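Local coordinates for ESX-1 secretion system protein EccA1 (Mycobacterium tuberculosis, PDB 4F3V) that probably hydrolyses ATP, helping to power export of virulence factors by the ESX-1 type VII secretion system, and is represented here by its N-terminal TPR domain, at residues E189-L194 and A215-S220. Sequence-based numbering, arbitrary orientation.
Sequences EAERRL and AMARRS. With SO4 (sulfate ion), chain E.
Glu-191 and Arg-218 form their salt bridge by stacking rather than by pointing N-H groups at oxygen. The carboxylate lies flat over one face of the guanidinium, the two planes only 18° apart, with Glu-191 CD 3.5 Å from Arg-218 CZ, over the centre of the group. OE2 sits 3.5 Å from Arg-218 NE but well out of the guanidinium plane, so attraction between charges holds the pair without a directed bond. A bend at chi2 (-72°) turns the arginine chain across the gap towards helix 187-198 and brings CD to 3.4 Å from Glu-191 OE2. The same oxygen rests 3.5 Å from the methyl CB of Ala-217; Glu-191 OE1 receives a weak hydrogen bond from Gln-221 NE2. Helices 187-198 and 207-221, joined here, are consecutive in the helical array of the tetratricopeptide-repeat domain of EccA1. Leu-194 continues the packing by touching Tyr-213 and Leu-214, while Glu-189 lies on His-177 and Ala-181 of helix 167-183 and Ala-190 also touches Ala-182. Away from helix 207-221, Arg-192 and Arg-193 bind a sulfate, probably from the crystallisation liquor. Arg-193 NH1 gives O2 a nearly straight bond of 2.8 Å (176°), and Arg-192 NH1 meets O1 at 3.1 Å. The two guanidiniums gather round the anion with Arg-192 NH2 over the centre of the Arg-193 group. Arg-193, its rotation fixed by a salt bridge, grips Glu-189 OE2 side-on in the guanidinium plane: NE meets the anti lone pair at 2.8 Å, NH2 comes from above the carboxylate plane.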
loop_
_atom_site.group_PDB
_atom_site.type_symbol
_atom_site.label_atom_id
_atom_site.label_comp_id
_atom_site.label_asym_id
_atom_site.label_seq_id
_atom_site.Cartn_x
_atom_site.Cartn_y
_atom_site.Cartn_z
ATOM N N GLU A 189 5.552 21.223 -11.666
ATOM C CA GLU A 189 6.372 20.094 -11.258
ATOM C C GLU A 189 5.533 18.799 -11.210
ATOM O O GLU A 189 5.983 17.758 -11.695
ATOM C CB GLU A 189 7.042 20.382 -9.901
ATOM C CG GLU A 189 7.777 19.175 -9.323
ATOM C CD GLU A 189 8.556 19.457 -8.055
ATOM O OE1 GLU A 189 8.570 20.612 -7.547
ATOM O OE2 GLU A 189 9.155 18.487 -7.557
ATOM N N ALA A 190 4.342 18.868 -10.610
ATOM C CA ALA A 190 3.428 17.724 -10.556
ATOM C C ALA A 190 3.150 17.167 -11.957
ATOM O O ALA A 190 3.235 15.971 -12.181
ATOM C CB ALA A 190 2.117 18.091 -9.878
ATOM N N GLU A 191 2.884 18.046 -12.908
ATOM C CA GLU A 191 2.604 17.620 -14.284
ATOM C C GLU A 191 3.793 16.956 -14.950
ATOM O O GLU A 191 3.635 15.910 -15.561
ATOM C CB GLU A 191 2.107 18.802 -15.102
ATOM C CG GLU A 191 0.743 19.275 -14.644
ATOM C CD GLU A 191 0.441 20.717 -15.012
ATOM O OE1 GLU A 191 1.356 21.436 -15.459
ATOM O OE2 GLU A 191 -0.731 21.131 -14.822
ATOM N N ARG A 192 4.988 17.524 -14.793
ATOM C CA ARG A 192 6.203 16.875 -15.308
ATOM C C ARG A 192 6.402 15.467 -14.667
ATOM O O ARG A 192 6.555 14.465 -15.362
ATOM C CB ARG A 192 7.451 17.741 -15.035
ATOM C CG ARG A 192 8.749 17.135 -15.579
ATOM C CD ARG A 192 10.001 17.968 -15.306
ATOM N NE ARG A 192 10.197 18.259 -13.878
ATOM C CZ ARG A 192 10.853 17.497 -12.991
ATOM N NH1 ARG A 192 11.410 16.331 -13.333
ATOM N NH2 ARG A 192 10.946 17.906 -11.731
ATOM N N ARG A 193 6.357 15.389 -13.344
ATOM C CA ARG A 193 6.618 14.113 -12.678
ATOM C C ARG A 193 5.556 13.056 -12.948
ATOM O O ARG A 193 5.893 11.880 -13.122
ATOM C CB ARG A 193 6.806 14.291 -11.171
ATOM C CG ARG A 193 7.988 15.162 -10.836
ATOM C CD ARG A 193 8.208 15.207 -9.343
ATOM N NE ARG A 193 9.290 16.108 -8.969
ATOM C CZ ARG A 193 10.589 15.836 -9.112
ATOM N NH1 ARG A 193 10.997 14.683 -9.645
ATOM N NH2 ARG A 193 11.495 16.729 -8.716
ATOM N N LEU A 194 4.288 13.455 -12.968
ATOM C CA LEU A 194 3.201 12.506 -13.192
ATOM C C LEU A 194 3.197 12.015 -14.641
ATOM O O LEU A 194 2.915 10.836 -14.895
ATOM C CB LEU A 194 1.846 13.113 -12.811
ATOM C CG LEU A 194 1.625 13.349 -11.301
ATOM C CD1 LEU A 194 0.306 14.116 -11.075
ATOM C CD2 LEU A 194 1.676 12.036 -10.517
ATOM N N ALA A 215 -5.354 16.120 -13.623
ATOM C CA ALA A 215 -6.583 16.902 -13.878
ATOM C C ALA A 215 -6.691 18.034 -12.890
ATOM O O ALA A 215 -6.988 19.186 -13.264
ATOM C CB ALA A 215 -7.835 16.031 -13.831
ATOM N N MET A 216 -6.454 17.729 -11.619
ATOM C CA MET A 216 -6.511 18.761 -10.577
ATOM C C MET A 216 -5.452 19.846 -10.792
ATOM O O MET A 216 -5.743 21.033 -10.634
ATOM C CB MET A 216 -6.373 18.140 -9.186
ATOM C CG MET A 216 -7.592 17.347 -8.728
ATOM S SD MET A 216 -9.143 18.276 -8.680
ATOM C CE MET A 216 -10.093 17.540 -10.000
ATOM N N ALA A 217 -4.230 19.454 -11.155
ATOM C CA ALA A 217 -3.196 20.448 -11.452
ATOM C C ALA A 217 -3.607 21.357 -12.616
ATOM O O ALA A 217 -3.415 22.581 -12.554
ATOM C CB ALA A 217 -1.862 19.804 -11.748
ATOM N N ARG A 218 -4.130 20.757 -13.689
ATOM C CA ARG A 218 -4.544 21.548 -14.842
ATOM C C ARG A 218 -5.651 22.512 -14.495
ATOM O O ARG A 218 -5.633 23.685 -14.913
ATOM C CB ARG A 218 -5.002 20.654 -15.992
ATOM C CG ARG A 218 -3.898 19.802 -16.569
ATOM C CD ARG A 218 -2.919 20.629 -17.361
ATOM N NE ARG A 218 -1.841 19.769 -17.803
ATOM C CZ ARG A 218 -0.695 20.187 -18.330
ATOM N NH1 ARG A 218 -0.434 21.474 -18.482
ATOM N NH2 ARG A 218 0.196 19.287 -18.710
ATOM N N ARG A 219 -6.640 22.028 -13.759
ATOM C CA ARG A 219 -7.770 22.879 -13.384
ATOM C C ARG A 219 -7.296 24.074 -12.537
ATOM O O ARG A 219 -7.699 25.198 -12.779
ATOM C CB ARG A 219 -8.821 22.088 -12.621
ATOM C CG ARG A 219 -9.957 22.959 -12.097
ATOM C CD ARG A 219 -11.121 22.113 -11.635
ATOM N NE ARG A 219 -11.939 21.670 -12.752
ATOM C CZ ARG A 219 -12.894 20.754 -12.652
ATOM N NH1 ARG A 219 -13.146 20.154 -11.488
ATOM N NH2 ARG A 219 -13.612 20.434 -13.717
ATOM N N SER A 220 -6.424 23.831 -11.556
ATOM C CA SER A 220 -5.956 24.928 -10.691
ATOM C C SER A 220 -5.099 25.941 -11.452
ATOM O O SER A 220 -5.082 27.108 -11.117
ATOM C CB SER A 220 -5.194 24.391 -9.491
ATOM O OG SER A 220 -6.091 23.668 -8.642
HETATM S S SO4 E . 14.616 15.099 -10.421
HETATM O O1 SO4 E . 13.955 15.606 -11.648
HETATM O O2 SO4 E . 13.703 14.127 -9.790
HETATM O O3 SO4 E . 15.869 14.388 -10.743
HETATM O O4 SO4 E . 14.904 16.247 -9.523
#